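Local coordinates for protein TRAP dicarboxylate transporter, DctP subunit (Ochrobactrum anthropi, PDB 4P47) that probably binds dicarboxylates or related organic acids in the periplasm and delivers them to a TRAP transporter in the inner membrane, at residues G210-N215 against T233-N238; H159-L164 against Y229-R234. All blocks are in the same frame, centred on the assembly; numbering follows the deposited sequence.

Contact 1. Residues G210-N215 against T233-N238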
ATOM      1  N   GLY A 210      11.383   7.025 -16.658  1.00  7.08           N
ATOM      2  CA  GLY A 210      10.620   5.961 -16.031  1.00  5.65           C
ATOM      3  C   GLY A 210       9.801   6.472 -14.872  1.00  7.06           C
ATOM      4  O   GLY A 210       9.720   7.680 -14.616  1.00  6.71           O
ATOM      5  N   GLN A 211       9.182   5.526 -14.167  1.00  6.04           N
ATOM      6  CA  GLN A 211       8.284   5.879 -13.085  1.00  6.73           C
ATOM      7  C   GLN A 211       8.167   4.687 -12.164  1.00  5.55           C
ATOM      8  O   GLN A 211       8.437   3.546 -12.551  1.00  5.87           O
ATOM      9  CB  GLN A 211       6.909   6.354 -13.619  1.00  5.77           C
ATOM     10  CG  GLN A 211       6.168   5.319 -14.440  1.00  6.21           C
ATOM     11  CD  GLN A 211       5.354   4.353 -13.604  1.00  7.06           C
ATOM     12  OE1 GLN A 211       4.636   4.759 -12.684  1.00  7.58           O
ATOM     13  NE2 GLN A 211       5.437   3.071 -13.928  1.00  6.89           N
ATOM     14  N   GLU A 212       7.805   4.977 -10.928  1.00  5.93           N
ATOM     15  CA  GLU A 212       7.631   3.946  -9.922  1.00  5.90           C
ATOM     16  C   GLU A 212       6.192   3.963  -9.405  1.00  5.92           C
ATOM     17  O   GLU A 212       5.643   5.011  -9.078  1.00  6.88           O
ATOM     18  CB  GLU A 212       8.661   4.112  -8.776  1.00  5.61           C
ATOM     19  CG  GLU A 212       8.542   5.406  -7.958  1.00  6.71           C
ATOM     20  CD  GLU A 212       7.569   5.310  -6.800  1.00  6.06           C
ATOM     21  OE1 GLU A 212       7.387   4.182  -6.252  1.00  6.43           O
ATOM     22  OE2 GLU A 212       7.022   6.355  -6.384  1.00  6.16           O
ATOM     23  N   ASN A 213       5.566   2.791  -9.375  1.00  5.97           N
ATOM     24  CA  ASN A 213       4.143   2.658  -9.068  1.00  6.93           C
ATOM     25  C   ASN A 213       3.803   1.173  -9.036  1.00  6.49           C
ATOM     26  O   ASN A 213       4.593   0.339  -9.483  1.00  5.78           O
ATOM     27  CB  ASN A 213       3.236   3.361 -10.116  1.00  6.67           C
ATOM     28  CG  ASN A 213       2.844   4.775  -9.722  1.00  8.21           C
ATOM     29  OD1 ASN A 213       2.368   5.022  -8.614  1.00  8.65           O
ATOM     30  ND2 ASN A 213       3.022   5.711 -10.642  1.00  7.05           N
ATOM     31  N   PRO A 214       2.598   0.845  -8.562  1.00  6.15           N
ATOM     32  CA  PRO A 214       2.128  -0.542  -8.717  1.00  7.34           C
ATOM     33  C   PRO A 214       1.966  -0.967 -10.166  1.00  7.45           C
ATOM     34  O   PRO A 214       1.913  -0.145 -11.081  1.00  7.21           O
ATOM     35  CB  PRO A 214       0.780  -0.550  -7.988  1.00  9.33           C
ATOM     36  CG  PRO A 214       0.840   0.634  -7.051  1.00  9.12           C
ATOM     37  CD  PRO A 214       1.620   1.666  -7.829  1.00  7.04           C
ATOM     38  N   ASN A 215       1.925  -2.273 -10.388  1.00  6.96           N
ATOM     39  CA  ASN A 215       1.784  -2.812 -11.716  1.00  7.09           C
ATOM     40  C   ASN A 215       0.494  -2.385 -12.416  1.00  7.41           C
ATOM     41  O   ASN A 215       0.499  -2.189 -13.632  1.00  7.47           O
ATOM     42  CB  ASN A 215       1.813  -4.342 -11.665  1.00  8.17           C
ATOM     43  CG  ASN A 215       3.159  -4.898 -11.269  1.00  9.66           C
ATOM     44  OD1 ASN A 215       4.192  -4.237 -11.404  1.00  9.61           O
ATOM     45  ND2 ASN A 215       3.145  -6.123 -10.742  1.00 11.35           N
ATOM     46  N   THR A 233      10.979  -4.482  -8.649  1.00  6.38           N
ATOM     47  CA  THR A 233      11.881  -4.041  -7.579  1.00  6.42           C
ATOM     48  C   THR A 233      11.271  -4.252  -6.205  1.00  7.01           C
ATOM     49  O   THR A 233      11.996  -4.433  -5.234  1.00  6.39           O
ATOM     50  CB  THR A 233      12.180  -2.549  -7.725  1.00  6.08           C
ATOM     51  OG1 THR A 233      10.963  -1.882  -8.025  1.00  6.33           O
ATOM     52  CG2 THR A 233      13.184  -2.270  -8.829  1.00  7.17           C
ATOM     53  N   ARG A 234       9.946  -4.214  -6.116  0.59  6.81           N
ATOM     54  CA  ARG A 234       9.255  -4.266  -4.837  1.00  6.26           C
ATOM     55  C   ARG A 234       9.931  -3.328  -3.822  0.59  7.57           C
ATOM     56  O   ARG A 234      10.096  -3.645  -2.643  0.59  6.63           O
ATOM     57  CB  ARG A 234       9.142  -5.709  -4.321  0.59  7.57           C
ATOM     58  CG  ARG A 234       8.347  -6.605  -5.249  0.59  7.69           C
ATOM     59  CD  ARG A 234       7.981  -7.927  -4.605  0.59  7.89           C
ATOM     60  NE  ARG A 234       7.238  -8.767  -5.540  0.59  8.82           N
ATOM     61  CZ  ARG A 234       7.788  -9.657  -6.353  0.59 10.29           C
ATOM     62  NH1 ARG A 234       9.095  -9.862  -6.352  0.59 14.09           N
ATOM     63  NH2 ARG A 234       7.021 -10.361  -7.171  0.59 15.33           N
ATOM     64  N   HIS A 235      10.302  -2.144  -4.277  1.00  6.18           N
ATOM     65  CA  HIS A 235      11.093  -1.245  -3.452  1.00  6.03           C
ATOM     66  C   HIS A 235      10.300  -0.709  -2.277  1.00  7.55           C
ATOM     67  O   HIS A 235      10.900  -0.311  -1.283  1.00  6.99           O
ATOM     68  CB  HIS A 235      11.727  -0.105  -4.268  1.00  5.48           C
ATOM     69  CG  HIS A 235      10.744   0.685  -5.066  1.00  6.63           C
ATOM     70  ND1 HIS A 235      10.432   0.357  -6.362  1.00  5.86           N
ATOM     71  CD2 HIS A 235       9.994   1.768  -4.754  1.00  5.62           C
ATOM     72  CE1 HIS A 235       9.529   1.205  -6.820  1.00  6.39           C
ATOM     73  NE2 HIS A 235       9.243   2.072  -5.871  1.00  5.49           N
ATOM     74  N   GLN A 236       8.981  -0.641  -2.418  1.00  5.94           N
ATOM     75  CA  GLN A 236       8.095  -0.363  -1.303  1.00  6.40           C
ATOM     76  C   GLN A 236       6.859  -1.234  -1.467  1.00  5.92           C
ATOM     77  O   GLN A 236       6.607  -1.777  -2.536  1.00  6.35           O
ATOM     78  CB  GLN A 236       7.666   1.096  -1.305  1.00  6.35           C
ATOM     79  CG  GLN A 236       8.779   2.061  -0.964  1.00  6.36           C
ATOM     80  CD  GLN A 236       8.370   3.456  -1.308  1.00  6.79           C
ATOM     81  OE1 GLN A 236       8.222   3.812  -2.496  1.00  7.70           O
ATOM     82  NE2 GLN A 236       8.138   4.265  -0.299  1.00  8.13           N
ATOM     83  N   TYR A 237       6.110  -1.373  -0.380  1.00  6.82           N
ATOM     84  CA  TYR A 237       4.848  -2.094  -0.363  1.00  7.35           C
ATOM     85  C   TYR A 237       3.830  -1.159   0.235  1.00  6.57           C
ATOM     86  O   TYR A 237       4.091  -0.580   1.279  1.00  7.08           O
ATOM     87  CB  TYR A 237       4.937  -3.344   0.494  1.00  7.47           C
ATOM     88  CG  TYR A 237       3.610  -4.089   0.578  1.00  8.64           C
ATOM     89  CD1 TYR A 237       3.164  -4.886  -0.467  1.00  7.91           C
ATOM     90  CD2 TYR A 237       2.812  -4.000   1.710  1.00  8.65           C
ATOM     91  CE1 TYR A 237       1.947  -5.566  -0.387  1.00  8.93           C
ATOM     92  CE2 TYR A 237       1.614  -4.693   1.800  1.00  9.72           C
ATOM     93  CZ  TYR A 237       1.197  -5.466   0.756  1.00  8.39           C
ATOM     94  OH  TYR A 237       0.001  -6.152   0.872  1.00 11.15           O
ATOM     95  N   ASN A 238       2.673  -1.030  -0.413  1.00  7.01           N
ATOM     96  CA  ASN A 238       1.577  -0.192   0.063  1.00  7.60           C
ATOM     97  C   ASN A 238       0.448  -1.047   0.669  1.00  9.04           C
ATOM     98  O   ASN A 238      -0.398  -1.570  -0.063  1.00  7.42           O
ATOM     99  CB  ASN A 238       0.963   0.665  -1.079  1.00  7.41           C
ATOM    100  CG  ASN A 238       1.893   1.753  -1.651  1.00  6.95           C
ATOM    101  OD1 ASN A 238       1.760   2.135  -2.820  1.00  7.09           O
ATOM    102  ND2 ASN A 238       2.764   2.282  -0.832  1.00  8.54           N
TER
HETATM  103  O   HOH W   1       6.955   6.018  -3.541  1.00  7.56           O
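Glu212, on the short strand 210-213, meets His235 through side chains alone. Their CA atoms lie 9.0 Å apart, since strand 141-156 pairs with both strands and runs between them. Before it in sequence, Gln211 accepts a bond at OE1 from Asn213 ND2, and its NE2 meets Thr155. The Glu212 chain folds at chi2 (87°) and brings OE1 to the edge of the imidazole, 2.8 Å from His235 NE2. The N-H points almost straight at the oxygen (175°), in the plane of the ring, but meets the carboxylate on its anti side and 28° out of plane. The other ring nitrogen, His235 ND1, is bonded to Thr233 OG1 at 2.8 Å; bonds at both nitrogens leave the ring little freedom to flip or turn. Glu212 OE2 takes a water that also donates to Gln236 OE1, while Gln236 NE2 is held by Asp109 O. This buried His-carboxylate hydrogen bond links two strands of the mixed sheet of a family 7 solute-binding protein. A glutamate suits the place because donors surround it: Arg152 forms a salt bridge to OE1 and the Leu175 N-H bonds OE2. With both oxygens doubly engaged, the carboxylate is probably ionised and rigidly oriented.

Contact 2. Residues H159-L164 against Y229-R234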
ATOM      1  N   HIS A 159      16.788   0.998 -20.419  1.00 11.67           N
ATOM      2  CA  HIS A 159      17.441  -0.319 -20.385  1.00 10.79           C
ATOM      3  C   HIS A 159      16.929  -1.129 -19.212  1.00  9.70           C
ATOM      4  O   HIS A 159      16.393  -0.563 -18.262  1.00  9.45           O
ATOM      5  CB  HIS A 159      18.961  -0.184 -20.272  1.00 13.30           C
ATOM      6  CG  HIS A 159      19.405   0.689 -19.139  1.00 13.24           C
ATOM      7  ND1 HIS A 159      19.984   1.927 -19.332  1.00 15.46           N
ATOM      8  CD2 HIS A 159      19.335   0.515 -17.800  1.00 11.60           C
ATOM      9  CE1 HIS A 159      20.267   2.465 -18.162  1.00 14.41           C
ATOM     10  NE2 HIS A 159      19.877   1.632 -17.214  1.00 13.54           N
ATOM     11  N   PRO A 160      17.101  -2.461 -19.243  1.00 10.39           N
ATOM     12  CA  PRO A 160      16.652  -3.241 -18.090  1.00 11.48           C
ATOM     13  C   PRO A 160      17.365  -2.814 -16.794  1.00  9.58           C
ATOM     14  O   PRO A 160      18.541  -2.422 -16.815  1.00 11.25           O
ATOM     15  CB  PRO A 160      17.029  -4.684 -18.472  1.00 13.65           C
ATOM     16  CG  PRO A 160      17.131  -4.685 -19.957  1.00 15.38           C
ATOM     17  CD  PRO A 160      17.568  -3.313 -20.350  1.00 11.49           C
ATOM     18  N   VAL A 161      16.643  -2.872 -15.681  1.00  8.83           N
ATOM     19  CA  VAL A 161      17.213  -2.627 -14.365  1.00  8.63           C
ATOM     20  C   VAL A 161      17.284  -3.928 -13.572  1.00 11.35           C
ATOM     21  O   VAL A 161      16.268  -4.535 -13.192  1.00 11.33           O
ATOM     22  CB  VAL A 161      16.401  -1.577 -13.617  1.00  9.36           C
ATOM     23  CG1 VAL A 161      16.820  -1.549 -12.152  1.00 11.08           C
ATOM     24  CG2 VAL A 161      16.589  -0.226 -14.268  1.00  9.58           C
ATOM     25  N   ALA A 162      18.503  -4.363 -13.302  1.00 10.32           N
ATOM     26  CA  ALA A 162      18.713  -5.601 -12.555  1.00 11.63           C
ATOM     27  C   ALA A 162      19.566  -5.398 -11.293  1.00 11.66           C
ATOM     28  O   ALA A 162      19.750  -6.326 -10.489  1.00 16.54           O
ATOM     29  CB  ALA A 162      19.330  -6.642 -13.473  1.00 16.29           C
ATOM     30  N   LYS A 163      20.098  -4.195 -11.125  1.00 11.73           N
ATOM     31  CA  LYS A 163      21.037  -3.898 -10.054  1.00 13.56           C
ATOM     32  C   LYS A 163      21.189  -2.388  -9.948  1.00 12.45           C
ATOM     33  O   LYS A 163      20.735  -1.644 -10.814  1.00 12.54           O
ATOM     34  CB  LYS A 163      22.398  -4.550 -10.350  1.00 13.42           C
ATOM     35  CG  LYS A 163      23.064  -4.047 -11.620  1.00 15.17           C
ATOM     36  CD  LYS A 163      24.392  -4.735 -11.893  1.00 17.50           C
ATOM     37  CE  LYS A 163      24.974  -4.293 -13.221  1.00 20.24           C
ATOM     38  NZ  LYS A 163      24.114  -4.730 -14.352  1.00 24.74           N
ATOM     39  N   LEU A 164      21.817  -1.948  -8.862  1.00 14.67           N
ATOM     40  CA  LEU A 164      21.989  -0.538  -8.543  1.00 11.74           C
ATOM     41  C   LEU A 164      22.570   0.296  -9.683  1.00 17.95           C
ATOM     42  O   LEU A 164      22.072   1.377 -10.016  1.00 15.53           O
ATOM     43  CB  LEU A 164      22.903  -0.444  -7.311  1.00 17.23           C
ATOM     44  CG  LEU A 164      23.294   0.949  -6.829  1.00 21.76           C
ATOM     45  CD1 LEU A 164      22.077   1.668  -6.365  1.00 20.71           C
ATOM     46  CD2 LEU A 164      24.324   0.870  -5.710  1.00 26.61           C
ATOM     47  N   TYR A 229      10.548  -1.467 -20.340  1.00  6.78           N
ATOM     48  CA  TYR A 229      11.161  -2.247 -19.260  1.00  6.75           C
ATOM     49  C   TYR A 229      10.392  -2.118 -17.956  1.00  6.01           C
ATOM     50  O   TYR A 229      10.009  -1.016 -17.566  1.00  6.96           O
ATOM     51  CB  TYR A 229      12.617  -1.810 -19.050  1.00  6.83           C
ATOM     52  CG  TYR A 229      13.396  -1.856 -20.337  1.00  7.89           C
ATOM     53  CD1 TYR A 229      13.717  -3.074 -20.920  1.00  9.62           C
ATOM     54  CD2 TYR A 229      13.755  -0.701 -21.005  1.00  9.53           C
ATOM     55  CE1 TYR A 229      14.384  -3.141 -22.126  1.00 12.09           C
ATOM     56  CE2 TYR A 229      14.446  -0.759 -22.204  1.00 10.59           C
ATOM     57  CZ  TYR A 229      14.737  -1.983 -22.759  1.00 10.91           C
ATOM     58  OH  TYR A 229      15.426  -2.048 -23.966  1.00 14.44           O
ATOM     59  N   LEU A 230      10.200  -3.241 -17.281  1.00  5.78           N
ATOM     60  CA  LEU A 230       9.656  -3.313 -15.925  1.00  5.81           C
ATOM     61  C   LEU A 230      10.562  -4.185 -15.082  1.00  5.55           C
ATOM     62  O   LEU A 230      10.933  -5.284 -15.518  1.00  7.39           O
ATOM     63  CB  LEU A 230       8.246  -3.952 -15.936  1.00  6.47           C
ATOM     64  CG  LEU A 230       7.647  -4.368 -14.588  1.00  6.72           C
ATOM     65  CD1 LEU A 230       7.485  -3.165 -13.649  1.00  7.97           C
ATOM     66  CD2 LEU A 230       6.301  -5.054 -14.723  1.00  7.60           C
ATOM     67  N   THR A 231      10.932  -3.699 -13.899  1.00  6.25           N
ATOM     68  CA  THR A 231      11.570  -4.532 -12.899  1.00  6.19           C
ATOM     69  C   THR A 231      10.676  -4.621 -11.702  1.00  6.85           C
ATOM     70  O   THR A 231      10.144  -3.607 -11.221  1.00  6.22           O
ATOM     71  CB  THR A 231      12.919  -3.975 -12.467  1.00  6.35           C
ATOM     72  OG1 THR A 231      13.774  -3.993 -13.612  1.00  8.88           O
ATOM     73  CG2 THR A 231      13.565  -4.834 -11.360  1.00  8.11           C
ATOM     74  N   LEU A 232      10.498  -5.846 -11.212  1.00  7.10           N
ATOM     75  CA  LEU A 232       9.748  -6.078  -9.990  1.00  6.94           C
ATOM     76  C   LEU A 232      10.659  -5.755  -8.803  1.00  7.57           C
ATOM     77  O   LEU A 232      11.099  -6.634  -8.063  1.00  8.27           O
ATOM     78  CB  LEU A 232       9.225  -7.511  -9.957  1.00  6.42           C
ATOM     79  CG  LEU A 232       8.338  -7.911 -11.146  1.00  8.37           C
ATOM     80  CD1 LEU A 232       7.732  -9.307 -10.927  1.00 13.32           C
ATOM     81  CD2 LEU A 232       7.235  -6.883 -11.416  1.00  9.71           C
ATOM     82  N   THR A 233      10.979  -4.482  -8.649  1.00  6.38           N
ATOM     83  CA  THR A 233      11.881  -4.041  -7.579  1.00  6.42           C
ATOM     84  C   THR A 233      11.271  -4.252  -6.205  1.00  7.01           C
ATOM     85  O   THR A 233      11.996  -4.433  -5.234  1.00  6.39           O
ATOM     86  CB  THR A 233      12.180  -2.549  -7.725  1.00  6.08           C
ATOM     87  OG1 THR A 233      10.963  -1.882  -8.025  1.00  6.33           O
ATOM     88  CG2 THR A 233      13.184  -2.270  -8.829  1.00  7.17           C
ATOM     89  N   ARG A 234       9.946  -4.214  -6.116  0.59  6.81           N
ATOM     90  CA  ARG A 234       9.255  -4.266  -4.837  1.00  6.26           C
ATOM     91  C   ARG A 234       9.931  -3.328  -3.822  0.59  7.57           C
ATOM     92  O   ARG A 234      10.096  -3.645  -2.643  0.59  6.63           O
ATOM     93  CB  ARG A 234       9.142  -5.709  -4.321  0.59  7.57           C
ATOM     94  CG  ARG A 234       8.347  -6.605  -5.249  0.59  7.69           C
ATOM     95  CD  ARG A 234       7.981  -7.927  -4.605  0.59  7.89           C
ATOM     96  NE  ARG A 234       7.238  -8.767  -5.540  0.59  8.82           N
ATOM     97  CZ  ARG A 234       7.788  -9.657  -6.353  0.59 10.29           C
ATOM     98  NH1 ARG A 234       9.095  -9.862  -6.352  0.59 14.09           N
ATOM     99  NH2 ARG A 234       7.021 -10.361  -7.171  0.59 15.33           N
TER
HETATM  100  O   HOH W   2      13.769  -3.238 -16.107  1.00  8.66           O
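Tyr229 lays one face of its ring over the peptide that joins His159 to Pro160, with Pro160 N 3.8 Å above the plane near its centre and His159 C nearer the rim. The overlap continues onto the proline ring: Pro160 CD makes a CH-pi contact with Tyr229, 4.0 Å from the ring centroid and 23° off the normal. Proline is apt here, since its CD-H, next to the amide nitrogen, is somewhat polarised and suits the face of a tyrosine, and its ring restricts phi to about -60°. On the other half of the aromatic ring, His159 N comes within 3.4 Å of Tyr229 CE2. The tyrosine arrives there because its CG stands beside the backbone N (chi1 -53°), turning the ring onto the loop. The side chain of His159 leaves the backbone away from the strand, and its NE2 bonds Asp166 O.

Two residues further along the strand, Thr231 makes the polar half of the contact. Its OG1 donates to Val161 O over 2.6 Å, meeting a lone pair in the carbonyl plane. The same hydroxyl accepts from a water, whose oxygen lies 2.9 Å from Val161 N and accepts its N-H. Threonine thus serves both the carbonyl, directly, and the amide, through the water, of a residue in a loop without regular pairing. Val161 meanwhile packs its isopropyl group on Leu170 and Ile167.

The loop, which in sequence links strand 141-156 to helix 164-167, lies against the start of strand 229-245. Strand 141-156 pairs with Tyr229 and Thr231 through Asn156 and Leu154, Asn156 also reaching His159 O, while strand 292-295 pairs with Leu230 and Leu232.

Both contacts are built on strand 229-245 and share Thr233 and Arg234, with centres about 10 Å apart. Contact 2 is the more peripheral, its centre about 20 Å from the centre of the chain against about 10 Å for contact 1. Between them the strand departs from regular geometry: Leu232 centres an inverse gamma turn and Arg234 has left-handed backbone angles. Leu230 and Leu232 pack on Asn215, just after strand 210-213, each placing its CD2 4.0 Å from Asn215 OD1. Contact 1 is wholly buried and spans two strands; contact 2 is partly buried and holds the loop 159-164. In this crystal a C-terminus is bound in the ligand pocket; whether either contact lines that pocket is not established.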